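PDB 4PSR: alpha-fucosidase GH29, which hydrolyses alpha-L-fucosides as a retaining glycosidase of family GH29, probably releasing fucose linked to the N-acetylglucosamine of glycoprotein glycans. Local coordinates for residues G5-A9 and F257-E261; E8-T14 and R249-A254; T14-A20 and R279-V284; K165-H171 and P220-D226. One frame throughout, in Å; residues are numbered along the deposited sequence.

Overall arrangement
Contacts 1, 2 and 3 form one patch on the outside of the closed eight-stranded parallel barrel, around helix 246-263, with centres 8 to 12 Å apart. The N-terminal chain runs through them in order: residues 5-9 and then 8-14 lie along that helix, and residues 14-20 pass on to loop 279-284, which leads into strand 284-287. Contacts 1 and 2 share Glu8 and Ala9, and contacts 2 and 3 share Thr14. Contact 4 joins barrel strands 165-170 and 222-225, its centre about 15 to 18 Å from theirs and its segments between their partners in sequence; Phe252 of contact 2 packs on its Ile223. The first three fasten the N-terminal chain to the barrel; contact 4 holds bound fucose.

Contact 1. Residues G5-A9 and F257-E261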
# COMPACT_ATOMS: atom_id res chain seq x y z
N GLY A 5 -28.36 5.14 -7.25
CA GLY A 5 -27.80 4.05 -6.46
C GLY A 5 -28.14 4.21 -4.99
O GLY A 5 -28.65 5.24 -4.57
N PRO A 6 -27.84 3.18 -4.18
CA PRO A 6 -28.30 3.28 -2.79
C PRO A 6 -27.50 4.24 -1.91
O PRO A 6 -27.96 4.50 -0.81
CB PRO A 6 -28.15 1.85 -2.28
CG PRO A 6 -27.02 1.29 -3.08
CD PRO A 6 -27.14 1.92 -4.45
N TYR A 7 -26.35 4.73 -2.36
CA TYR A 7 -25.53 5.60 -1.52
C TYR A 7 -25.93 7.04 -1.64
O TYR A 7 -26.20 7.53 -2.73
CB TYR A 7 -24.04 5.45 -1.85
CG TYR A 7 -23.51 4.11 -1.43
CD1 TYR A 7 -23.17 3.85 -0.09
CD2 TYR A 7 -23.39 3.08 -2.34
CE1 TYR A 7 -22.71 2.60 0.30
CE2 TYR A 7 -22.92 1.83 -1.96
CZ TYR A 7 -22.58 1.60 -0.64
OH TYR A 7 -22.14 0.35 -0.23
N GLU A 8 -25.96 7.72 -0.50
CA GLU A 8 -26.16 9.16 -0.45
C GLU A 8 -24.87 9.81 -0.01
O GLU A 8 -24.01 9.14 0.58
CB GLU A 8 -27.26 9.51 0.57
CG GLU A 8 -28.58 8.85 0.27
CD GLU A 8 -29.54 8.95 1.44
OE1 GLU A 8 -29.27 9.77 2.35
OE2 GLU A 8 -30.56 8.22 1.46
N ALA A 9 -24.73 11.09 -0.28
CA ALA A 9 -23.54 11.84 0.09
C ALA A 9 -23.55 12.25 1.58
O ALA A 9 -23.60 13.44 1.92
CB ALA A 9 -23.39 13.05 -0.79
N PHE A 257 -19.14 4.68 -5.20
CA PHE A 257 -19.71 3.47 -4.63
C PHE A 257 -21.01 3.09 -5.36
O PHE A 257 -21.30 1.91 -5.56
CB PHE A 257 -19.94 3.64 -3.11
CG PHE A 257 -18.69 3.87 -2.31
CD1 PHE A 257 -17.43 3.58 -2.82
CD2 PHE A 257 -18.78 4.39 -1.03
CE1 PHE A 257 -16.30 3.81 -2.05
CE2 PHE A 257 -17.65 4.64 -0.27
CZ PHE A 257 -16.40 4.32 -0.77
N ASN A 258 -21.77 4.08 -5.83
CA ASN A 258 -22.96 3.77 -6.64
C ASN A 258 -22.59 3.20 -8.00
O ASN A 258 -23.23 2.27 -8.48
CB ASN A 258 -23.84 5.01 -6.82
CG ASN A 258 -24.65 5.32 -5.59
OD1 ASN A 258 -25.03 4.41 -4.85
ND2 ASN A 258 -24.95 6.59 -5.38
N ARG A 259 -21.56 3.75 -8.63
CA ARG A 259 -21.12 3.20 -9.91
C ARG A 259 -20.64 1.77 -9.73
O ARG A 259 -20.91 0.92 -10.57
CB ARG A 259 -20.03 4.05 -10.55
CG ARG A 259 -20.50 5.38 -11.12
CD ARG A 259 -21.65 5.23 -12.09
NE ARG A 259 -21.75 6.38 -12.98
CZ ARG A 259 -22.84 6.74 -13.64
NH1 ARG A 259 -23.97 6.04 -13.51
NH2 ARG A 259 -22.82 7.81 -14.43
N GLY A 260 -19.94 1.47 -8.63
CA GLY A 260 -19.50 0.10 -8.39
C GLY A 260 -20.65 -0.87 -8.39
O GLY A 260 -20.58 -1.95 -8.99
N GLU A 261 -21.72 -0.49 -7.69
CA GLU A 261 -22.93 -1.30 -7.66
C GLU A 261 -23.49 -1.48 -9.06
O GLU A 261 -23.87 -2.57 -9.45
CB GLU A 261 -23.97 -0.64 -6.76
CG GLU A 261 -23.60 -0.61 -5.29
CD GLU A 261 -24.27 -1.70 -4.48
OE1 GLU A 261 -24.88 -2.62 -5.08
OE2 GLU A 261 -24.20 -1.64 -3.23
O HOH W 1 -21.63 -1.36 -2.19
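Asn258 grips the backbone of Tyr7 with both ends of its amide. Its OD1 takes the N-H of Tyr7 at 2.8 Å (N to OD1) in a nearly straight bond, 163° at the hydrogen, lying in the carbonyl plane on a lone pair. The other end, ND2, gives a hydrogen to Tyr7 O at 3.1 Å; that acceptor lies close to the amide plane of Asn258. One side chain thus satisfies both the N-H and the C=O of Tyr7, and the paired bonds fix the amide rotation. Asn258 OD1 also lies 3.1 Å from Pro6 N, which has no hydrogen to give. In this GH29 barrel, residues 5-9 are the first modelled part of the chain, a loop laid against helix 246-263. Tyr7 CG is anti to its own carbonyl carbon (chi1 -69°), which places the ring over Phe257. Phe257 CB sits over one face, 3.8 Å from the Tyr7 ring centroid in a CH-pi contact, and the Phe257 ring turns its edge to the Tyr7 face with planes 67° apart. Asn258 OD1 meets the Tyr7 ring at its edge, in plane. The Phe257 ring also stacks with His17. At the far end of the Tyr7 ring, a water lies 2.7 Å from Tyr7 OH and donates to Glu261 OE2 at 2.8 Å, so phenol and carboxylate are linked through solvent while Glu261 bends at chi2 beside Pro6 CG.

Contact 2. Residues E8-T14 and R249-A254; sequences EATWEST and RLEFLA
Ala9, the centre of an inverse gamma turn, brings its CA within 4.7 Å of Leu250 CA, so the loop before helix 11-14 lies close against helix 246-263. Ala9 CB rests on the Leu250 backbone and meets Leu250 CB at 3.9 Å, while Ala254 CB touches Glu8 O at 3.6 Å. Leu250 and Trp11 cross at about a right angle. With Leu250 CG anti to the carbonyl carbon (chi1 -75°), CD2 is carried over the centre of the indole six-membered ring, 3.5 Å from its centroid and 12° off the normal, a CH-pi contact. Arg249 NH1 comes to the edge of that ring, and Leu253 CD1 approaches Trp11 CZ3 obliquely at 3.7 Å. Beyond the pair, Trp11 NE1 is hydrogen-bonded to Glu246, Arg279 makes a cation-pi contact with the indole, and Arg249 is held by the carbonyls of Val244 and Gly277. Thr14 turns CG2 toward Leu253 CB, 3.9 Å away, as its OG1 donates to Thr10 O at 2.8 Å; Thr14 N reaches the same oxygen from the opposite face of its plane. Thr10 OG1 accepts from Ser13 N. This is an N-capped short helix packed through apolar side chains on a peripheral helix of a TIM barrel.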
# COMPACT_ATOMS: atom_id res chain seq x y z
N GLU A 8 -25.96 7.72 -0.50
CA GLU A 8 -26.16 9.16 -0.45
C GLU A 8 -24.87 9.81 -0.01
O GLU A 8 -24.01 9.14 0.58
CB GLU A 8 -27.26 9.51 0.57
CG GLU A 8 -28.58 8.85 0.27
CD GLU A 8 -29.54 8.95 1.44
OE1 GLU A 8 -29.27 9.77 2.35
OE2 GLU A 8 -30.56 8.22 1.46
N ALA A 9 -24.73 11.09 -0.28
CA ALA A 9 -23.54 11.84 0.09
C ALA A 9 -23.55 12.25 1.58
O ALA A 9 -23.60 13.44 1.92
CB ALA A 9 -23.39 13.05 -0.79
N THR A 10 -23.49 11.23 2.44
CA THR A 10 -23.35 11.40 3.89
C THR A 10 -22.36 10.38 4.44
O THR A 10 -22.11 9.33 3.83
CB THR A 10 -24.67 11.17 4.64
OG1 THR A 10 -25.04 9.79 4.56
CG2 THR A 10 -25.80 12.01 4.06
N TRP A 11 -21.79 10.66 5.60
CA TRP A 11 -20.84 9.71 6.19
C TRP A 11 -21.55 8.42 6.57
O TRP A 11 -21.05 7.33 6.33
CB TRP A 11 -20.12 10.32 7.40
CG TRP A 11 -19.23 11.45 7.03
CD1 TRP A 11 -19.37 12.76 7.40
CD2 TRP A 11 -18.09 11.40 6.16
NE1 TRP A 11 -18.37 13.53 6.83
CE2 TRP A 11 -17.57 12.71 6.07
CE3 TRP A 11 -17.45 10.37 5.47
CZ2 TRP A 11 -16.46 13.02 5.30
CZ3 TRP A 11 -16.35 10.69 4.71
CH2 TRP A 11 -15.86 11.99 4.63
N GLU A 12 -22.75 8.53 7.11
CA GLU A 12 -23.44 7.38 7.60
C GLU A 12 -23.84 6.43 6.46
O GLU A 12 -23.76 5.21 6.60
CB GLU A 12 -24.61 7.84 8.48
CG GLU A 12 -25.55 8.89 7.81
CD GLU A 12 -25.17 10.40 7.99
OE1 GLU A 12 -24.00 10.79 8.31
OE2 GLU A 12 -26.10 11.22 7.78
N SER A 13 -24.22 6.98 5.31
CA SER A 13 -24.57 6.16 4.14
C SER A 13 -23.33 5.48 3.53
O SER A 13 -23.32 4.27 3.30
CB SER A 13 -25.22 7.03 3.07
OG SER A 13 -25.58 6.25 1.93
N THR A 14 -22.29 6.28 3.30
CA THR A 14 -21.07 5.77 2.66
C THR A 14 -20.30 4.81 3.57
O THR A 14 -19.59 3.95 3.07
CB THR A 14 -20.18 6.90 2.14
OG1 THR A 14 -19.81 7.78 3.19
CG2 THR A 14 -20.86 7.70 1.02
N ARG A 249 -16.17 15.77 -1.18
CA ARG A 249 -15.66 14.45 -0.80
C ARG A 249 -16.75 13.42 -0.68
O ARG A 249 -16.64 12.32 -1.21
CB ARG A 249 -14.87 14.57 0.50
CG ARG A 249 -13.53 15.21 0.33
CD ARG A 249 -12.79 15.31 1.63
NE ARG A 249 -13.10 16.50 2.43
CZ ARG A 249 -13.40 16.50 3.72
NH1 ARG A 249 -13.59 15.39 4.41
NH2 ARG A 249 -13.56 17.66 4.34
N LEU A 250 -17.85 13.79 -0.03
CA LEU A 250 -18.96 12.89 0.15
C LEU A 250 -19.65 12.57 -1.18
O LEU A 250 -20.11 11.45 -1.38
CB LEU A 250 -19.98 13.48 1.14
CG LEU A 250 -19.52 13.42 2.59
CD1 LEU A 250 -20.46 14.27 3.44
CD2 LEU A 250 -19.56 11.97 3.06
N GLU A 251 -19.72 13.56 -2.08
CA GLU A 251 -20.33 13.33 -3.38
C GLU A 251 -19.47 12.35 -4.22
O GLU A 251 -20.00 11.50 -4.92
CB GLU A 251 -20.53 14.67 -4.10
CG GLU A 251 -21.72 15.46 -3.52
CD GLU A 251 -21.79 16.90 -3.95
OE1 GLU A 251 -20.93 17.36 -4.71
OE2 GLU A 251 -22.74 17.59 -3.51
N PHE A 252 -18.15 12.49 -4.12
CA PHE A 252 -17.24 11.51 -4.75
C PHE A 252 -17.48 10.09 -4.23
O PHE A 252 -17.65 9.14 -5.04
CB PHE A 252 -15.77 11.87 -4.54
CG PHE A 252 -14.86 10.72 -4.84
CD1 PHE A 252 -14.67 10.27 -6.15
CD2 PHE A 252 -14.24 10.02 -3.81
CE1 PHE A 252 -13.86 9.16 -6.42
CE2 PHE A 252 -13.43 8.92 -4.06
CZ PHE A 252 -13.24 8.49 -5.37
N LEU A 253 -17.49 9.91 -2.90
CA LEU A 253 -17.66 8.59 -2.32
C LEU A 253 -18.98 7.97 -2.78
O LEU A 253 -19.03 6.81 -3.22
CB LEU A 253 -17.57 8.67 -0.78
CG LEU A 253 -16.20 9.07 -0.23
CD1 LEU A 253 -16.27 9.36 1.27
CD2 LEU A 253 -15.16 7.96 -0.51
N ALA A 254 -20.08 8.73 -2.65
CA ALA A 254 -21.37 8.19 -3.08
C ALA A 254 -21.40 7.86 -4.58
O ALA A 254 -21.90 6.81 -4.98
CB ALA A 254 -22.52 9.15 -2.71

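Contact 3. Residues T14-A20 and R279-V284. With NA (sodium ion), chain J; NAG (2-acetamido-2-deoxy-beta-D-glucopyranose), chain C.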
# COMPACT_ATOMS: atom_id res chain seq x y z
N THR A 14 -22.29 6.28 3.30
CA THR A 14 -21.07 5.77 2.66
C THR A 14 -20.30 4.81 3.57
O THR A 14 -19.59 3.95 3.07
CB THR A 14 -20.18 6.90 2.14
OG1 THR A 14 -19.81 7.78 3.19
CG2 THR A 14 -20.86 7.70 1.02
N ASP A 15 -20.48 4.90 4.90
CA ASP A 15 -19.83 3.99 5.85
C ASP A 15 -20.19 2.55 5.53
O ASP A 15 -19.41 1.62 5.83
CB ASP A 15 -20.28 4.26 7.31
CG ASP A 15 -19.58 5.46 7.97
OD1 ASP A 15 -18.55 5.99 7.50
OD2 ASP A 15 -20.09 5.89 9.03
N LYS A 16 -21.37 2.32 4.97
CA LYS A 16 -21.81 0.95 4.72
C LYS A 16 -21.06 0.24 3.58
O LYS A 16 -21.16 -0.97 3.42
CB LYS A 16 -23.32 0.92 4.48
CG LYS A 16 -24.10 1.43 5.70
CD LYS A 16 -25.60 1.15 5.59
CE LYS A 16 -25.94 -0.32 5.86
NZ LYS A 16 -25.58 -0.75 7.24
N HIS A 17 -20.32 1.00 2.77
CA HIS A 17 -19.50 0.40 1.74
C HIS A 17 -18.41 -0.47 2.37
O HIS A 17 -17.80 -0.06 3.35
CB HIS A 17 -18.87 1.49 0.88
CG HIS A 17 -17.97 0.96 -0.19
ND1 HIS A 17 -16.59 1.03 -0.11
CD2 HIS A 17 -18.26 0.35 -1.36
CE1 HIS A 17 -16.08 0.46 -1.20
NE2 HIS A 17 -17.07 0.04 -1.96
N ASN A 18 -18.20 -1.64 1.80
CA ASN A 18 -17.19 -2.58 2.30
C ASN A 18 -15.81 -2.10 1.84
O ASN A 18 -15.51 -2.12 0.64
CB ASN A 18 -17.48 -4.01 1.81
CG ASN A 18 -16.59 -5.04 2.46
OD1 ASN A 18 -16.21 -4.92 3.62
ND2 ASN A 18 -16.29 -6.09 1.71
N ALA A 19 -14.99 -1.65 2.78
CA ALA A 19 -13.76 -0.95 2.43
C ALA A 19 -12.77 -1.80 1.64
O ALA A 19 -12.19 -1.34 0.66
CB ALA A 19 -13.10 -0.43 3.69
N ALA A 20 -12.56 -3.01 2.11
CA ALA A 20 -11.51 -3.91 1.59
C ALA A 20 -12.16 -5.23 1.23
O ALA A 20 -12.25 -6.14 2.07
CB ALA A 20 -10.42 -4.09 2.63
N ARG A 279 -13.08 8.20 5.77
CA ARG A 279 -13.19 7.39 6.98
C ARG A 279 -12.68 5.97 6.68
O ARG A 279 -12.76 5.48 5.55
CB ARG A 279 -14.65 7.35 7.46
CG ARG A 279 -15.31 8.72 7.66
CD ARG A 279 -14.98 9.33 9.00
NE ARG A 279 -15.54 10.67 9.17
CZ ARG A 279 -16.72 10.95 9.71
NH1 ARG A 279 -17.11 12.20 9.82
NH2 ARG A 279 -17.52 9.98 10.14
N ASN A 280 -12.17 5.29 7.71
CA ASN A 280 -11.67 3.93 7.58
C ASN A 280 -12.80 2.91 7.67
O ASN A 280 -12.53 1.70 7.61
CB ASN A 280 -10.57 3.69 8.62
CG ASN A 280 -11.04 3.87 10.03
OD1 ASN A 280 -12.13 3.52 10.38
ND2 ASN A 280 -10.17 4.41 10.87
N THR A 281 -14.04 3.37 7.78
CA THR A 281 -15.21 2.51 7.60
C THR A 281 -15.42 2.09 6.14
O THR A 281 -15.89 0.98 5.88
CB THR A 281 -16.45 3.27 8.02
OG1 THR A 281 -16.40 4.54 7.38
CG2 THR A 281 -16.46 3.48 9.52
N SER A 282 -15.05 2.97 5.19
CA SER A 282 -15.40 2.74 3.80
C SER A 282 -14.24 2.90 2.83
O SER A 282 -14.36 2.49 1.67
CB SER A 282 -16.58 3.64 3.40
OG SER A 282 -16.23 4.97 3.51
N ALA A 283 -13.15 3.49 3.29
CA ALA A 283 -11.94 3.70 2.48
C ALA A 283 -10.77 3.03 3.17
O ALA A 283 -10.78 2.85 4.39
CB ALA A 283 -11.66 5.19 2.30
N VAL A 284 -9.77 2.62 2.40
CA VAL A 284 -8.61 1.91 2.91
C VAL A 284 -7.49 2.88 3.22
O VAL A 284 -7.11 3.69 2.37
CB VAL A 284 -8.15 0.83 1.88
CG1 VAL A 284 -6.89 0.13 2.37
CG2 VAL A 284 -9.27 -0.16 1.65
NA NA J . -17.84 -0.22 5.74
C1 NAG C . -10.46 4.66 12.31
C2 NAG C . -9.27 4.47 13.21
C3 NAG C . -9.69 4.72 14.66
C4 NAG C . -10.38 6.08 14.79
C5 NAG C . -11.48 6.23 13.74
C6 NAG C . -12.11 7.60 13.72
C7 NAG C . -7.38 2.96 12.80
C8 NAG C . -6.95 1.54 12.64
N2 NAG C . -8.68 3.15 13.05
O3 NAG C . -8.54 4.66 15.49
O4 NAG C . -11.01 6.20 16.06
O5 NAG C . -10.94 5.99 12.43
O6 NAG C . -11.16 8.58 13.31
O7 NAG C . -6.59 3.89 12.71
O HOH W 2 -19.43 -1.99 5.51
O HOH W 3 -12.96 1.15 -0.40
O HOH W 4 -15.94 -1.82 5.69
O HOH W 5 -18.08 -0.28 8.18
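Two first torsions turn Asp15 to Thr281 and His17 to Ser282: Asp15 CG lies anti to its carbonyl carbon (chi1 -79°), and His17 CG is set opposite its backbone N (chi1 178°). Thr281 OG1 donates to Asp15 OD1 at 2.6 Å, arriving from above the carboxylate plane. The imidazole of His17 is swung so that ND1 donates to Ser282 O at 3.2 Å. This bond lies in the ring plane and on a lone pair of the carbonyl. Ser282 O also receives a hydrogen from a water that donates to Ala19 O as well, bridging the two segments. Ala19 CB packs against the Ser282 backbone, and Val284 CG2 lies 3.3 Å from Ala19 O. Thr14 to His17 form a type I beta turn, whose shape brings the carbonyls of Asp15 and His17 round one sodium ion. Asp15 O and His17 O bind it at 2.4 Å and Thr281 O at 2.3 Å; three waters complete six ligands. His17 O and Thr281 O lie only 3.3 Å apart because both face the metal. Beside the site, Asn280 carries the N-linked glycan through ND2 to C1 of the first N-acetylglucosamine. The protein ligands of the sodium ion are all backbone carbonyls, so the ion depends on the fold of both loops and in turn ties them together. The bonds from Thr281 OG1 and His17 ND1 add side-chain links, and the cation probably offsets the mutual repulsion of its converging carbonyl dipoles.

Contact 4. Residues K165-H171 and P220-D226. With FUL (beta-L-fucopyranose), chain M.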
# COMPACT_ATOMS: atom_id res chain seq x y z
N LYS A 165 -6.61 -6.28 -12.20
CA LYS A 165 -7.50 -5.20 -11.75
C LYS A 165 -6.82 -3.86 -12.00
O LYS A 165 -5.59 -3.76 -12.00
CB LYS A 165 -7.83 -5.38 -10.26
CG LYS A 165 -8.63 -6.65 -9.94
CD LYS A 165 -10.12 -6.38 -9.91
CE LYS A 165 -10.94 -7.60 -9.49
NZ LYS A 165 -12.38 -7.23 -9.46
N LEU A 166 -7.62 -2.83 -12.19
CA LEU A 166 -7.13 -1.50 -12.53
C LEU A 166 -7.14 -0.57 -11.31
O LEU A 166 -8.21 -0.33 -10.70
CB LEU A 166 -7.98 -0.88 -13.63
CG LEU A 166 -7.60 0.53 -14.09
CD1 LEU A 166 -6.25 0.57 -14.74
CD2 LEU A 166 -8.66 1.11 -15.01
N VAL A 167 -5.96 -0.04 -10.98
CA VAL A 167 -5.84 1.06 -10.03
C VAL A 167 -5.54 2.34 -10.79
O VAL A 167 -4.75 2.36 -11.75
CB VAL A 167 -4.76 0.80 -8.93
CG1 VAL A 167 -3.39 0.48 -9.52
CG2 VAL A 167 -4.67 1.97 -7.95
N ILE A 168 -6.18 3.42 -10.34
CA ILE A 168 -5.89 4.77 -10.84
C ILE A 168 -5.52 5.65 -9.65
O ILE A 168 -6.29 5.70 -8.67
CB ILE A 168 -7.10 5.39 -11.58
CG1 ILE A 168 -7.47 4.56 -12.83
CG2 ILE A 168 -6.84 6.86 -11.93
CD1 ILE A 168 -6.49 4.67 -13.99
N ALA A 169 -4.37 6.31 -9.72
CA ALA A 169 -3.93 7.25 -8.67
C ALA A 169 -4.22 8.68 -9.06
O ALA A 169 -3.95 9.14 -10.18
CB ALA A 169 -2.45 7.04 -8.34
N MET A 170 -4.79 9.40 -8.08
CA MET A 170 -5.25 10.77 -8.23
C MET A 170 -4.68 11.60 -7.09
O MET A 170 -4.89 11.27 -5.92
CB MET A 170 -6.76 10.81 -8.20
CG MET A 170 -7.44 10.06 -9.32
SD MET A 170 -7.26 10.85 -10.93
CE MET A 170 -8.46 12.19 -10.73
N HIS A 171 -3.97 12.67 -7.43
CA HIS A 171 -3.32 13.51 -6.42
C HIS A 171 -3.72 15.00 -6.61
O HIS A 171 -2.94 15.91 -6.36
CB HIS A 171 -1.76 13.40 -6.45
CG HIS A 171 -1.19 12.03 -6.71
ND1 HIS A 171 -0.18 11.50 -5.93
CD2 HIS A 171 -1.42 11.11 -7.68
CE1 HIS A 171 0.20 10.32 -6.42
NE2 HIS A 171 -0.54 10.07 -7.49
N PRO A 220 -12.36 2.23 -12.88
CA PRO A 220 -11.31 1.65 -12.03
C PRO A 220 -11.83 0.77 -10.89
O PRO A 220 -12.88 1.07 -10.30
CB PRO A 220 -10.63 2.89 -11.44
CG PRO A 220 -11.71 3.94 -11.44
CD PRO A 220 -12.54 3.67 -12.65
N ASP A 221 -11.09 -0.28 -10.60
CA ASP A 221 -11.34 -1.13 -9.46
C ASP A 221 -10.88 -0.50 -8.15
O ASP A 221 -11.45 -0.79 -7.10
CB ASP A 221 -10.67 -2.47 -9.69
CG ASP A 221 -11.19 -3.15 -10.92
OD1 ASP A 221 -12.40 -3.50 -10.92
OD2 ASP A 221 -10.44 -3.30 -11.91
N ILE A 222 -9.84 0.32 -8.24
CA ILE A 222 -9.32 1.06 -7.09
C ILE A 222 -9.06 2.48 -7.51
O ILE A 222 -8.44 2.72 -8.56
CB ILE A 222 -7.97 0.48 -6.58
CG1 ILE A 222 -8.06 -1.01 -6.19
CG2 ILE A 222 -7.45 1.32 -5.39
CD1 ILE A 222 -6.70 -1.74 -6.22
N ILE A 223 -9.56 3.45 -6.75
CA ILE A 223 -9.15 4.85 -6.91
C ILE A 223 -8.30 5.23 -5.69
O ILE A 223 -8.80 5.27 -4.54
CB ILE A 223 -10.33 5.82 -7.07
CG1 ILE A 223 -11.12 5.46 -8.34
CG2 ILE A 223 -9.83 7.27 -7.14
CD1 ILE A 223 -12.36 6.34 -8.56
N TRP A 224 -7.02 5.49 -5.95
CA TRP A 224 -6.05 5.85 -4.93
C TRP A 224 -6.01 7.37 -4.87
O TRP A 224 -5.94 8.03 -5.91
CB TRP A 224 -4.72 5.25 -5.37
CG TRP A 224 -3.48 5.44 -4.54
CD1 TRP A 224 -2.81 4.45 -3.86
CD2 TRP A 224 -2.68 6.61 -4.40
NE1 TRP A 224 -1.66 4.94 -3.32
CE2 TRP A 224 -1.55 6.26 -3.62
CE3 TRP A 224 -2.80 7.94 -4.85
CZ2 TRP A 224 -0.56 7.19 -3.25
CZ3 TRP A 224 -1.82 8.87 -4.47
CH2 TRP A 224 -0.71 8.48 -3.69
N ASN A 225 -6.08 7.92 -3.64
CA ASN A 225 -6.05 9.37 -3.42
C ASN A 225 -4.87 9.80 -2.59
O ASN A 225 -4.52 9.13 -1.61
CB ASN A 225 -7.31 9.86 -2.68
CG ASN A 225 -8.54 9.72 -3.51
OD1 ASN A 225 -8.93 10.68 -4.22
ND2 ASN A 225 -9.22 8.58 -3.39
N ASP A 226 -4.29 10.94 -2.93
CA ASP A 226 -3.24 11.54 -2.12
C ASP A 226 -3.84 12.51 -1.09
O ASP A 226 -5.03 12.69 -1.02
CB ASP A 226 -2.21 12.26 -3.02
CG ASP A 226 -0.81 12.22 -2.47
OD1 ASP A 226 -0.66 11.92 -1.25
OD2 ASP A 226 0.14 12.49 -3.21
C1 FUL M . 3.07 11.90 -1.84
C2 FUL M . 3.24 12.79 -3.05
O2 FUL M . 3.45 14.17 -2.69
C3 FUL M . 4.44 12.26 -3.80
O3 FUL M . 4.70 13.10 -4.90
C4 FUL M . 4.11 10.85 -4.24
O4 FUL M . 3.02 10.89 -5.16
C5 FUL M . 3.76 10.02 -3.01
C6 FUL M . 3.33 8.61 -3.37
O5 FUL M . 2.71 10.59 -2.24
O1 FUL M . 2.02 12.40 -1.06
O HOH W 6 -13.43 -4.75 -8.69
O HOH W 7 -12.89 -5.94 -12.24
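Leu166 O is gripped by two backbone N-H groups, Ile222 N at 3.0 Å and, weakly, Asp221 N at 2.9 Å. Asp221 OD2 in turn uses its anti lone pair to take Leu166 N at 2.9 Å in an almost linear bond. Two waters bridge Asp221 OD1 to Lys165 NZ, whose charge lies beyond salt-bridge range, and Lys265 salt-bridges that oxygen. Parallel pairing runs on from here, Ile168 N to Ile222 O and Trp224 N to Ile168 O among its bonds. On one face Val167 CG2 meets Ile222 CG2 at 3.8 Å. Trp224 CG stands anti to the backbone N (chi1 180°), which lays the indole beside Ala169, CE3 3.6 Å from Ala169 CB; its NE1 bonds to Asp303. At the sugar pocket His171 ND1 donates to Asp226 OD2 at 2.9 Å, on the anti side and 33° out of the carboxylate plane, with ring and carboxylate planes 76° apart. Asp226 OD1 takes the hydroxyl O1 of the bound fucose at 2.7 Å and is salt-bridged to Lys272. Strand 165-170 also pairs with 119-125, and 222-225 neighbours 268-272 in the barrel; Ile168, Met170, Pro220 and Ile223 pack outward on helix 200-218.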